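PDB 3P51: polyketide cyclase / dehydrase and lipid transport from Nitrosospira multiformis, which is of unknown function but, as a member of the START/Bet v 1-like superfamily, probably binds a hydrophobic ligand between its curved sheet and long C-terminal helix. Local coordinates for residues Y5-D11 against T105-S111; V17-I21 against L136-F140; G45-A50 against T61-Y65; E69-S75 against Y91-L97. All blocks are in the same frame, centred on the assembly; numbering follows the deposited sequence.

Interaction 1 of 4, residues Y5-D11 against T105-S111; sequences YNSIVVD and TTFVEWS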
# COMPACT_ATOMS: atom_id res chain seq x y z
N TYR A 5 -13.63 0.97 -11.18
CA TYR A 5 -13.67 0.56 -9.78
C TYR A 5 -15.10 0.27 -9.41
O TYR A 5 -15.96 1.13 -9.57
CB TYR A 5 -13.12 1.67 -8.87
CG TYR A 5 -13.22 1.31 -7.40
CD1 TYR A 5 -12.20 0.61 -6.76
CD2 TYR A 5 -14.33 1.67 -6.64
CE1 TYR A 5 -12.28 0.28 -5.41
CE2 TYR A 5 -14.43 1.35 -5.30
CZ TYR A 5 -13.39 0.65 -4.68
OH TYR A 5 -13.47 0.31 -3.34
N ASN A 6 -15.35 -0.94 -8.94
CA ASN A 6 -16.70 -1.31 -8.51
C ASN A 6 -16.67 -2.06 -7.19
O ASN A 6 -15.75 -2.85 -6.93
CB ASN A 6 -17.38 -2.16 -9.57
CG ASN A 6 -17.61 -1.39 -10.85
OD1 ASN A 6 -18.63 -0.71 -11.00
ND2 ASN A 6 -16.67 -1.50 -11.78
N SER A 7 -17.68 -1.83 -6.37
CA SER A 7 -17.71 -2.43 -5.04
C SER A 7 -19.14 -2.67 -4.57
O SER A 7 -20.09 -2.04 -5.04
CB SER A 7 -16.95 -1.55 -4.05
OG SER A 7 -17.53 -0.26 -3.96
N ILE A 8 -19.28 -3.62 -3.65
CA ILE A 8 -20.57 -3.98 -3.07
C ILE A 8 -20.36 -4.45 -1.63
O ILE A 8 -19.24 -4.81 -1.25
CB ILE A 8 -21.22 -5.16 -3.80
CG1 ILE A 8 -20.28 -6.36 -3.75
CG2 ILE A 8 -21.56 -4.79 -5.24
CD1 ILE A 8 -20.89 -7.63 -4.27
N VAL A 9 -21.44 -4.45 -0.86
CA VAL A 9 -21.46 -5.09 0.45
C VAL A 9 -22.24 -6.40 0.39
O VAL A 9 -23.34 -6.46 -0.14
CB VAL A 9 -22.06 -4.18 1.52
CG1 VAL A 9 -22.25 -4.94 2.85
CG2 VAL A 9 -21.14 -2.97 1.73
N VAL A 10 -21.64 -7.46 0.93
CA VAL A 10 -22.20 -8.81 0.86
C VAL A 10 -22.59 -9.26 2.27
O VAL A 10 -21.77 -9.19 3.19
CB VAL A 10 -21.15 -9.79 0.28
CG1 VAL A 10 -21.62 -11.20 0.39
CG2 VAL A 10 -20.83 -9.45 -1.17
N ASP A 11 -23.83 -9.72 2.45
CA ASP A 11 -24.30 -10.12 3.78
C ASP A 11 -23.83 -11.51 4.20
O ASP A 11 -24.62 -12.46 4.29
CB ASP A 11 -25.83 -10.01 3.90
CG ASP A 11 -26.32 -10.12 5.35
OD1 ASP A 11 -25.59 -10.68 6.19
OD2 ASP A 11 -27.44 -9.66 5.66
N THR A 105 -20.31 -8.39 8.09
CA THR A 105 -20.53 -8.59 6.67
C THR A 105 -19.21 -8.37 5.92
O THR A 105 -18.14 -8.27 6.53
CB THR A 105 -21.67 -7.69 6.14
OG1 THR A 105 -21.38 -6.32 6.43
CG2 THR A 105 -22.97 -8.05 6.83
N THR A 106 -19.30 -8.29 4.60
CA THR A 106 -18.10 -8.21 3.75
C THR A 106 -18.21 -7.11 2.71
O THR A 106 -19.20 -7.03 1.99
CB THR A 106 -17.84 -9.54 3.03
OG1 THR A 106 -17.64 -10.58 3.99
CG2 THR A 106 -16.60 -9.45 2.17
N PHE A 107 -17.19 -6.27 2.65
CA PHE A 107 -17.01 -5.29 1.58
C PHE A 107 -16.16 -5.95 0.51
O PHE A 107 -15.13 -6.54 0.81
CB PHE A 107 -16.30 -4.05 2.15
CG PHE A 107 -15.94 -3.02 1.11
CD1 PHE A 107 -16.89 -2.14 0.63
CD2 PHE A 107 -14.63 -2.92 0.64
CE1 PHE A 107 -16.56 -1.18 -0.32
CE2 PHE A 107 -14.29 -1.96 -0.31
CZ PHE A 107 -15.26 -1.09 -0.79
N VAL A 108 -16.60 -5.86 -0.74
CA VAL A 108 -15.84 -6.42 -1.86
C VAL A 108 -15.52 -5.33 -2.88
O VAL A 108 -16.42 -4.67 -3.38
CB VAL A 108 -16.64 -7.52 -2.59
CG1 VAL A 108 -15.76 -8.22 -3.60
CG2 VAL A 108 -17.21 -8.52 -1.58
N GLU A 109 -14.25 -5.14 -3.20
CA GLU A 109 -13.89 -4.18 -4.24
C GLU A 109 -13.14 -4.85 -5.38
O GLU A 109 -12.37 -5.78 -5.17
CB GLU A 109 -13.05 -3.03 -3.65
CG GLU A 109 -11.79 -3.49 -2.96
CD GLU A 109 -10.99 -2.34 -2.36
OE1 GLU A 109 -11.32 -1.17 -2.64
OE2 GLU A 109 -10.03 -2.62 -1.60
N TRP A 110 -13.39 -4.37 -6.59
CA TRP A 110 -12.72 -4.90 -7.77
C TRP A 110 -12.26 -3.72 -8.61
O TRP A 110 -13.07 -2.90 -9.04
CB TRP A 110 -13.68 -5.78 -8.57
CG TRP A 110 -13.02 -6.90 -9.31
CD1 TRP A 110 -11.78 -6.89 -9.90
CD2 TRP A 110 -13.55 -8.21 -9.52
NE1 TRP A 110 -11.53 -8.11 -10.48
CE2 TRP A 110 -12.60 -8.94 -10.26
CE3 TRP A 110 -14.76 -8.84 -9.17
CZ2 TRP A 110 -12.80 -10.27 -10.64
CZ3 TRP A 110 -14.96 -10.16 -9.55
CH2 TRP A 110 -13.99 -10.86 -10.28
N SER A 111 -10.95 -3.62 -8.82
CA SER A 111 -10.35 -2.57 -9.63
C SER A 111 -9.76 -3.14 -10.91
O SER A 111 -9.29 -4.28 -10.95
CB SER A 111 -9.21 -1.88 -8.86
OG SER A 111 -9.56 -1.61 -7.51
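Tyr-5 reaches diagonally across the neighbouring strand to Glu-109, its OH giving a hydrogen bond of 2.7 Å to OE1 of Glu-109. The oxygen lies at the edge of the phenol ring, near its plane, and is met on its anti side, while ring and carboxylate stand almost perpendicular, 86° apart. With CG of Tyr-5 opposite the backbone N (chi1 177°), the ring runs along the sheet over Glu-109 instead of over its direct partner Ser-111, whose OG stays 3.5 Å from CD1 of Tyr-5. The same OH meets the rim of the next ring, 3.4 Å from CZ of Phe-107. Serine suits position 7: CB of Ser-7 is small enough to sit 3.7 Å from CZ of Phe-107, and its OG bonds to the carbonyl O of Pro-99 of the second subunit, whose own Phe-107 stacks on this one.

The other face, carrying Asn-6, Ile-8, Val-10, Thr-106, Val-108 and Trp-110, turns to the helices. Ile-8 and Val-108 lie side by side, and CG2 of Val-10 meets CG2 of Val-108 at 3.8 Å. Beta-branched residues fit an extended backbone. Three antiparallel hydrogen-bonded pairs, Asn-6 with Trp-110, Ile-8 with Val-108 and Val-10 with Thr-106, hold the strands together.

The chemistry is thus two-sided: a largely apolar face under helices 120-139 and 14-21, where Asn-6 is bonded to Arg-130, and on the reverse a mixed aromatic, polar and aliphatic surface, Val-9 included, that meets the second subunit and where the tyrosine hydroxyl would probably help stabilise the carboxylate as an anion.

Interaction 2 of 4, residues V17-I21 against L136-F140; sequences VWSRI and LAAEF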
# COMPACT_ATOMS: atom_id res chain seq x y z
N VAL A 17 -16.98 -15.50 2.61
CA VAL A 17 -16.84 -14.95 1.27
C VAL A 17 -15.48 -15.31 0.70
O VAL A 17 -15.37 -15.75 -0.44
CB VAL A 17 -17.01 -13.42 1.24
CG1 VAL A 17 -16.92 -12.94 -0.19
CG2 VAL A 17 -18.37 -13.02 1.84
N TRP A 18 -14.43 -15.15 1.51
CA TRP A 18 -13.08 -15.50 1.04
C TRP A 18 -13.02 -16.98 0.66
O TRP A 18 -12.49 -17.33 -0.39
CB TRP A 18 -12.03 -15.16 2.11
CG TRP A 18 -10.59 -15.40 1.67
CD1 TRP A 18 -9.68 -16.23 2.28
CD2 TRP A 18 -9.92 -14.83 0.54
NE1 TRP A 18 -8.48 -16.19 1.59
CE2 TRP A 18 -8.60 -15.34 0.53
CE3 TRP A 18 -10.30 -13.92 -0.46
CZ2 TRP A 18 -7.66 -14.98 -0.45
CZ3 TRP A 18 -9.36 -13.57 -1.45
CH2 TRP A 18 -8.06 -14.10 -1.43
N SER A 19 -13.56 -17.84 1.52
CA SER A 19 -13.50 -19.27 1.25
C SER A 19 -14.08 -19.59 -0.13
O SER A 19 -13.64 -20.52 -0.81
CB SER A 19 -14.23 -20.06 2.34
OG SER A 19 -14.41 -21.40 1.92
N ARG A 20 -15.07 -18.81 -0.53
CA ARG A 20 -15.75 -19.03 -1.80
C ARG A 20 -14.96 -18.53 -3.03
O ARG A 20 -14.97 -19.18 -4.07
CB ARG A 20 -17.13 -18.36 -1.75
CG ARG A 20 -18.00 -18.59 -3.00
CD ARG A 20 -18.50 -20.02 -3.07
NE ARG A 20 -19.57 -20.18 -4.05
CZ ARG A 20 -19.47 -20.85 -5.20
NH1 ARG A 20 -18.33 -21.46 -5.51
NH2 ARG A 20 -20.51 -20.94 -6.02
N ILE A 21 -14.28 -17.39 -2.90
CA ILE A 21 -13.64 -16.76 -4.07
C ILE A 21 -12.12 -16.92 -4.14
O ILE A 21 -11.50 -16.48 -5.09
CB ILE A 21 -13.93 -15.25 -4.12
CG1 ILE A 21 -13.28 -14.55 -2.92
CG2 ILE A 21 -15.43 -15.00 -4.15
CD1 ILE A 21 -12.97 -13.09 -3.17
N LEU A 136 -21.95 -12.59 -6.86
CA LEU A 136 -21.38 -12.83 -5.54
C LEU A 136 -22.37 -12.42 -4.46
O LEU A 136 -22.59 -13.15 -3.49
CB LEU A 136 -20.04 -12.11 -5.39
CG LEU A 136 -19.19 -12.49 -4.18
CD1 LEU A 136 -19.08 -14.00 -4.07
CD2 LEU A 136 -17.82 -11.85 -4.29
N ALA A 137 -22.99 -11.26 -4.65
CA ALA A 137 -24.00 -10.77 -3.72
C ALA A 137 -25.23 -11.67 -3.71
O ALA A 137 -25.77 -11.98 -2.65
CB ALA A 137 -24.39 -9.35 -4.07
N ALA A 138 -25.69 -12.07 -4.88
CA ALA A 138 -26.89 -12.89 -4.96
C ALA A 138 -26.71 -14.20 -4.22
O ALA A 138 -27.66 -14.75 -3.67
CB ALA A 138 -27.29 -13.14 -6.42
N GLU A 139 -25.48 -14.70 -4.20
CA GLU A 139 -25.20 -15.95 -3.50
C GLU A 139 -25.24 -15.78 -1.97
O GLU A 139 -25.60 -16.70 -1.24
CB GLU A 139 -23.86 -16.53 -3.95
CG GLU A 139 -23.38 -17.66 -3.06
CD GLU A 139 -22.52 -18.68 -3.79
OE1 GLU A 139 -22.53 -18.70 -5.04
OE2 GLU A 139 -21.85 -19.47 -3.09
N PHE A 140 -24.87 -14.59 -1.49
CA PHE A 140 -24.85 -14.33 -0.06
C PHE A 140 -25.85 -13.24 0.31
O PHE A 140 -25.48 -12.08 0.54
CB PHE A 140 -23.45 -13.89 0.38
CG PHE A 140 -22.40 -14.95 0.22
CD1 PHE A 140 -22.42 -16.09 1.01
CD2 PHE A 140 -21.39 -14.80 -0.70
CE1 PHE A 140 -21.45 -17.06 0.87
CE2 PHE A 140 -20.41 -15.77 -0.84
CZ PHE A 140 -20.44 -16.90 -0.06
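Arg-20 grips Glu-139 side-on with two nitrogens, one to each carboxylate oxygen: NE of Arg-20 is 2.6 Å from OE2 of Glu-139, and NH2 of Arg-20 is 3.2 Å from OE1 of Glu-139. Both oxygens lie close to the guanidinium plane and are met on their syn sides, but the fit is uneven: NE approaches OE2 tilted 31° out of the carboxylate plane, in keeping with the 39° twist between the two flat groups. A bend at chi2 (72°) turns the arginine chain toward the other helix, and the nearly extended glutamate meets it at about a right angle. Arginine suits the place because it is long enough to span the gap while its aliphatic base packs on phenylalanine.

Beneath this salt bridge lies the Phe-140 ring. The aliphatic CG of Glu-139 sits over the centre of one face, CG2 of Val-17 lies over the opposite face nearer the rim, and CB of Arg-20 comes to the edge, 4.0 Å from CZ of Phe-140. Deeper still, CG2 of Ile-21 packs 3.8 Å from CD1 of Leu-136.

Farther out, Ser-28 accepts a bond from NH1 of Arg-20. The contact joins short helix 14-21 to the C-terminal end of helix 120-139, with Val-10 of strand 3-10 and Leu-97 of strand 88-100 against Val-17.

Interaction 3 of 4, residues G45-A50 against T61-Y65; sequences GYSVGA and TLIAY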
# COMPACT_ATOMS: atom_id res chain seq x y z
N GLY A 45 -4.51 -23.04 -7.72
CA GLY A 45 -5.33 -21.85 -7.53
C GLY A 45 -4.78 -20.73 -6.66
O GLY A 45 -5.38 -19.66 -6.59
N TYR A 46 -3.65 -20.95 -5.99
CA TYR A 46 -3.06 -19.91 -5.16
C TYR A 46 -1.60 -19.69 -5.54
O TYR A 46 -0.84 -19.06 -4.79
CB TYR A 46 -3.13 -20.28 -3.67
CG TYR A 46 -4.33 -21.13 -3.31
CD1 TYR A 46 -5.62 -20.61 -3.38
CD2 TYR A 46 -4.18 -22.45 -2.90
CE1 TYR A 46 -6.72 -21.38 -3.05
CE2 TYR A 46 -5.28 -23.23 -2.58
CZ TYR A 46 -6.55 -22.69 -2.65
OH TYR A 46 -7.65 -23.45 -2.34
N SER A 47 -1.22 -20.21 -6.70
CA SER A 47 0.16 -20.16 -7.15
C SER A 47 0.39 -19.00 -8.12
O SER A 47 -0.10 -19.02 -9.24
CB SER A 47 0.54 -21.47 -7.82
OG SER A 47 1.87 -21.43 -8.33
N VAL A 48 1.16 -18.01 -7.69
CA VAL A 48 1.44 -16.88 -8.58
C VAL A 48 2.16 -17.39 -9.83
O VAL A 48 3.17 -18.10 -9.74
CB VAL A 48 2.25 -15.80 -7.85
CG1 VAL A 48 2.65 -14.68 -8.80
CG2 VAL A 48 1.41 -15.25 -6.70
N GLY A 49 1.62 -17.03 -10.99
CA GLY A 49 2.11 -17.54 -12.26
C GLY A 49 1.06 -18.42 -12.90
O GLY A 49 1.11 -18.69 -14.10
N ALA A 50 0.09 -18.88 -12.11
CA ALA A 50 -0.98 -19.73 -12.62
C ALA A 50 -1.74 -18.96 -13.67
O ALA A 50 -1.78 -17.73 -13.61
CB ALA A 50 -1.92 -20.14 -11.49
N THR A 61 -3.41 -14.31 -16.10
CA THR A 61 -2.31 -14.83 -15.28
C THR A 61 -2.35 -14.24 -13.87
O THR A 61 -2.53 -13.04 -13.70
CB THR A 61 -0.94 -14.49 -15.90
OG1 THR A 61 -0.87 -15.05 -17.21
CG2 THR A 61 0.17 -15.09 -15.07
N LEU A 62 -2.19 -15.09 -12.85
CA LEU A 62 -2.14 -14.63 -11.46
C LEU A 62 -0.79 -13.96 -11.22
O LEU A 62 0.27 -14.60 -11.36
CB LEU A 62 -2.32 -15.81 -10.49
CG LEU A 62 -2.44 -15.55 -8.99
CD1 LEU A 62 -3.64 -14.65 -8.68
CD2 LEU A 62 -2.56 -16.87 -8.23
N ILE A 63 -0.80 -12.68 -10.87
CA ILE A 63 0.44 -11.93 -10.70
C ILE A 63 0.72 -11.57 -9.24
O ILE A 63 1.84 -11.17 -8.89
CB ILE A 63 0.45 -10.66 -11.57
CG1 ILE A 63 -0.61 -9.67 -11.07
CG2 ILE A 63 0.21 -11.01 -13.07
CD1 ILE A 63 -0.71 -8.40 -11.93
N ALA A 64 -0.30 -11.69 -8.39
CA ALA A 64 -0.11 -11.50 -6.96
C ALA A 64 -1.28 -12.13 -6.22
O ALA A 64 -2.42 -12.12 -6.70
CB ALA A 64 0.03 -10.01 -6.61
N TYR A 65 -0.98 -12.67 -5.04
CA TYR A 65 -1.99 -13.31 -4.20
C TYR A 65 -1.63 -13.03 -2.74
O TYR A 65 -0.47 -13.15 -2.33
CB TYR A 65 -2.01 -14.82 -4.45
CG TYR A 65 -3.16 -15.57 -3.82
CD1 TYR A 65 -4.23 -16.01 -4.59
CD2 TYR A 65 -3.17 -15.84 -2.46
CE1 TYR A 65 -5.29 -16.71 -4.01
CE2 TYR A 65 -4.22 -16.55 -1.87
CZ TYR A 65 -5.28 -16.97 -2.66
OH TYR A 65 -6.33 -17.67 -2.09
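A type II beta turn, Ser-47 to Ala-50, lays the loop before strand 51-54 against strand 58-66. It is closed by the bond from Ala-50 N to Ser-47 O, and two backbone bonds then dock it on Leu-62: Gly-49 N gives to Leu-62 O at 2.8 Å, and Leu-62 N gives to Ala-50 O, also at 2.8 Å. Glycine suits the third position of the turn, where its positive phi (113°) would press a side chain against the preceding carbonyl.

Leu-62 points into the loop, bringing CD2 to 3.4 Å from Ser-47 O. The two methyls of Val-48 lie along the strand backbone: CG1, turned away from its own backbone N (chi1 175°), lies 3.5 Å from Leu-62 O, while CG2 reaches 4.1 Å from CB of Tyr-65. At the other end, CB of Tyr-46 sits over the face of the Tyr-65 ring in a CH-pi contact, 4.2 Å from its centroid. The two rings are inclined at 67°, with CD1 of Tyr-46 3.3 Å from OH of Tyr-65. That hydroxyl bonds to the carbonyl of Arg-22, which pins the ring as a platform for the loop.

On the edge away from the loop, Ile-63 and Ala-64 both face Met-73, a classic beta bulge. Ala-64 and Tyr-65 also pair with a strand of the third subunit, which continues the sheet. Such a turn docked on a bulged strand is consistent with the curved antiparallel sheet of Bet v 1-like folds.

Interaction 4 of 4, residues E69-S75 against Y91-L97; sequences ERRIMYS and YVGNLHL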
# COMPACT_ATOMS: atom_id res chain seq x y z
N GLU A 69 -4.16 -10.40 3.23
CA GLU A 69 -4.99 -9.25 2.86
C GLU A 69 -6.24 -9.68 2.08
O GLU A 69 -7.08 -8.85 1.77
CB GLU A 69 -4.21 -8.23 2.03
CG GLU A 69 -2.87 -7.80 2.61
CD GLU A 69 -3.01 -6.97 3.87
OE1 GLU A 69 -4.13 -6.47 4.12
OE2 GLU A 69 -2.01 -6.82 4.61
N ARG A 70 -6.34 -10.96 1.76
CA ARG A 70 -7.48 -11.46 0.98
C ARG A 70 -7.58 -10.72 -0.34
O ARG A 70 -8.60 -10.08 -0.63
CB ARG A 70 -8.79 -11.29 1.76
CG ARG A 70 -8.80 -11.97 3.13
CD ARG A 70 -10.21 -12.02 3.69
NE ARG A 70 -10.29 -12.76 4.95
CZ ARG A 70 -10.17 -12.19 6.15
NH1 ARG A 70 -9.98 -10.88 6.26
NH2 ARG A 70 -10.24 -12.94 7.25
N ARG A 71 -6.53 -10.82 -1.15
CA ARG A 71 -6.48 -10.14 -2.43
C ARG A 71 -5.95 -11.06 -3.53
O ARG A 71 -5.03 -11.84 -3.30
CB ARG A 71 -5.55 -8.93 -2.35
CG ARG A 71 -5.51 -8.14 -3.65
CD ARG A 71 -4.43 -7.08 -3.64
NE ARG A 71 -4.47 -6.25 -2.44
CZ ARG A 71 -5.25 -5.19 -2.28
NH1 ARG A 71 -6.08 -4.83 -3.24
NH2 ARG A 71 -5.21 -4.49 -1.17
N ILE A 72 -6.54 -10.94 -4.72
CA ILE A 72 -6.09 -11.66 -5.90
C ILE A 72 -5.82 -10.63 -6.99
O ILE A 72 -6.69 -9.82 -7.29
CB ILE A 72 -7.19 -12.60 -6.40
CG1 ILE A 72 -7.49 -13.69 -5.38
CG2 ILE A 72 -6.81 -13.21 -7.75
CD1 ILE A 72 -8.60 -14.64 -5.82
N MSE A 73 -4.63 -10.64 -7.59
CA MSE A 73 -4.35 -9.71 -8.69
C MSE A 73 -3.91 -10.49 -9.91
O MSE A 73 -3.16 -11.45 -9.79
CB MSE A 73 -3.25 -8.72 -8.33
CG MSE A 73 -3.56 -7.81 -7.15
SE MSE A 73 -2.09 -6.53 -6.86
CE MSE A 73 -1.71 -6.17 -8.72
N TYR A 74 -4.33 -10.04 -11.08
CA TYR A 74 -4.02 -10.78 -12.29
C TYR A 74 -3.88 -9.85 -13.47
O TYR A 74 -4.46 -8.76 -13.50
CB TYR A 74 -5.13 -11.80 -12.57
CG TYR A 74 -6.49 -11.15 -12.68
CD1 TYR A 74 -6.99 -10.71 -13.90
CD2 TYR A 74 -7.28 -10.96 -11.55
CE1 TYR A 74 -8.24 -10.10 -14.00
CE2 TYR A 74 -8.52 -10.36 -11.63
CZ TYR A 74 -8.99 -9.94 -12.86
OH TYR A 74 -10.23 -9.34 -12.93
N SER A 75 -3.12 -10.30 -14.47
CA SER A 75 -3.09 -9.62 -15.76
C SER A 75 -4.08 -10.30 -16.68
O SER A 75 -4.24 -11.52 -16.64
CB SER A 75 -1.68 -9.69 -16.37
OG SER A 75 -1.26 -11.04 -16.55
N TYR A 91 -3.19 -4.68 -18.72
CA TYR A 91 -4.40 -4.80 -17.93
C TYR A 91 -4.11 -5.52 -16.62
O TYR A 91 -3.56 -6.61 -16.63
CB TYR A 91 -5.51 -5.56 -18.67
CG TYR A 91 -6.81 -5.47 -17.91
CD1 TYR A 91 -7.81 -4.59 -18.31
CD2 TYR A 91 -7.02 -6.21 -16.75
CE1 TYR A 91 -8.99 -4.48 -17.60
CE2 TYR A 91 -8.20 -6.10 -16.02
CZ TYR A 91 -9.18 -5.23 -16.46
OH TYR A 91 -10.34 -5.12 -15.75
N VAL A 92 -4.47 -4.89 -15.51
CA VAL A 92 -4.34 -5.52 -14.19
C VAL A 92 -5.69 -5.46 -13.48
O VAL A 92 -6.31 -4.41 -13.41
CB VAL A 92 -3.31 -4.81 -13.30
CG1 VAL A 92 -3.37 -5.36 -11.85
CG2 VAL A 92 -1.90 -4.96 -13.89
N GLY A 93 -6.14 -6.61 -12.98
CA GLY A 93 -7.37 -6.68 -12.20
C GLY A 93 -6.98 -6.93 -10.76
O GLY A 93 -5.96 -7.58 -10.51
N ASN A 94 -7.77 -6.41 -9.82
CA ASN A 94 -7.39 -6.43 -8.40
C ASN A 94 -8.67 -6.64 -7.60
O ASN A 94 -9.50 -5.74 -7.51
CB ASN A 94 -6.72 -5.10 -8.04
CG ASN A 94 -6.20 -5.05 -6.60
OD1 ASN A 94 -6.66 -5.78 -5.73
ND2 ASN A 94 -5.26 -4.16 -6.35
N LEU A 95 -8.85 -7.85 -7.08
CA LEU A 95 -10.05 -8.21 -6.32
C LEU A 95 -9.72 -8.39 -4.84
O LEU A 95 -8.84 -9.16 -4.48
CB LEU A 95 -10.63 -9.51 -6.87
CG LEU A 95 -11.74 -10.19 -6.07
CD1 LEU A 95 -12.96 -9.29 -5.97
CD2 LEU A 95 -12.09 -11.52 -6.75
N HIS A 96 -10.46 -7.71 -3.98
CA HIS A 96 -10.03 -7.59 -2.59
C HIS A 96 -11.22 -7.50 -1.63
O HIS A 96 -12.21 -6.84 -1.94
CB HIS A 96 -9.14 -6.35 -2.50
CG HIS A 96 -8.77 -5.94 -1.11
ND1 HIS A 96 -8.14 -6.80 -0.23
CD2 HIS A 96 -8.88 -4.75 -0.48
CE1 HIS A 96 -7.91 -6.15 0.91
NE2 HIS A 96 -8.34 -4.91 0.78
N LEU A 97 -11.12 -8.18 -0.49
CA LEU A 97 -12.18 -8.21 0.51
C LEU A 97 -11.77 -7.48 1.77
O LEU A 97 -10.60 -7.51 2.15
CB LEU A 97 -12.51 -9.65 0.91
CG LEU A 97 -12.94 -10.66 -0.14
CD1 LEU A 97 -13.32 -11.95 0.56
CD2 LEU A 97 -14.10 -10.12 -0.91
O HOH W 1 -9.54 -8.64 4.31
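Arg-71 starts extended (chi1 -177°), then bends at chi3 (-50°), which folds its guanidinium back over His-96. The two flat groups stack with centres 3.9 Å apart and planes 21° from parallel, NH2 of Arg-71 lying over the imidazole centre. Asn-94 takes the guanidinium at the edge: NH1 of Arg-71 donates to OD1 of Asn-94 at 2.7 Å, in the guanidinium plane, although the amide plane is turned steeply away. One nitrogen bond and one stacked face thus fix the arginine's rotation. The imidazole is steadied in turn by a weak bond from ND1 of His-96 to Arg-70 O, 3.3 Å long.

The backbones pair through Ile-72 with Leu-95 and Tyr-74 with Gly-93. On the opposite face of the sheet the Tyr-74 ring lies across Gly-93, whose CA is 3.9 Å from the ring centroid; a side chain here would strike the ring, so glycine suits the position. The Tyr-74 hydroxyl bonds to Tyr-129 of helix 120-139 and to Trp-110.

Arg-70 and Arg-71 both face Ser-66, a G1 bulge against the preceding strand 58-66; strands 71-78 and 88-100 then form an antiparallel hairpin of the curved sheet, as in the helix-grip fold.

From the N terminus, strand 3-10 enters interaction 1, whose partner arrives only after 93 intervening residues, at strand 105-116. Helix 14-21 follows and opens interaction 2, which closes at the end of helix 120-139; since that lies beyond strand 105-116, interactions 1 and 2 cross. Inside both loops, interactions 3 and 4 come in series: the 45-50 turn closes early on strand 58-66, then the hairpin of strands 71-78 and 88-100 closes interaction 4. Backbone bonds join interaction 4 to interaction 1 through strands 88-100 and 105-116, and to interaction 3 through strands 58-66 and 71-78. One sheet thus runs through 1, 4 and 3, while 2 ties the helices together against it.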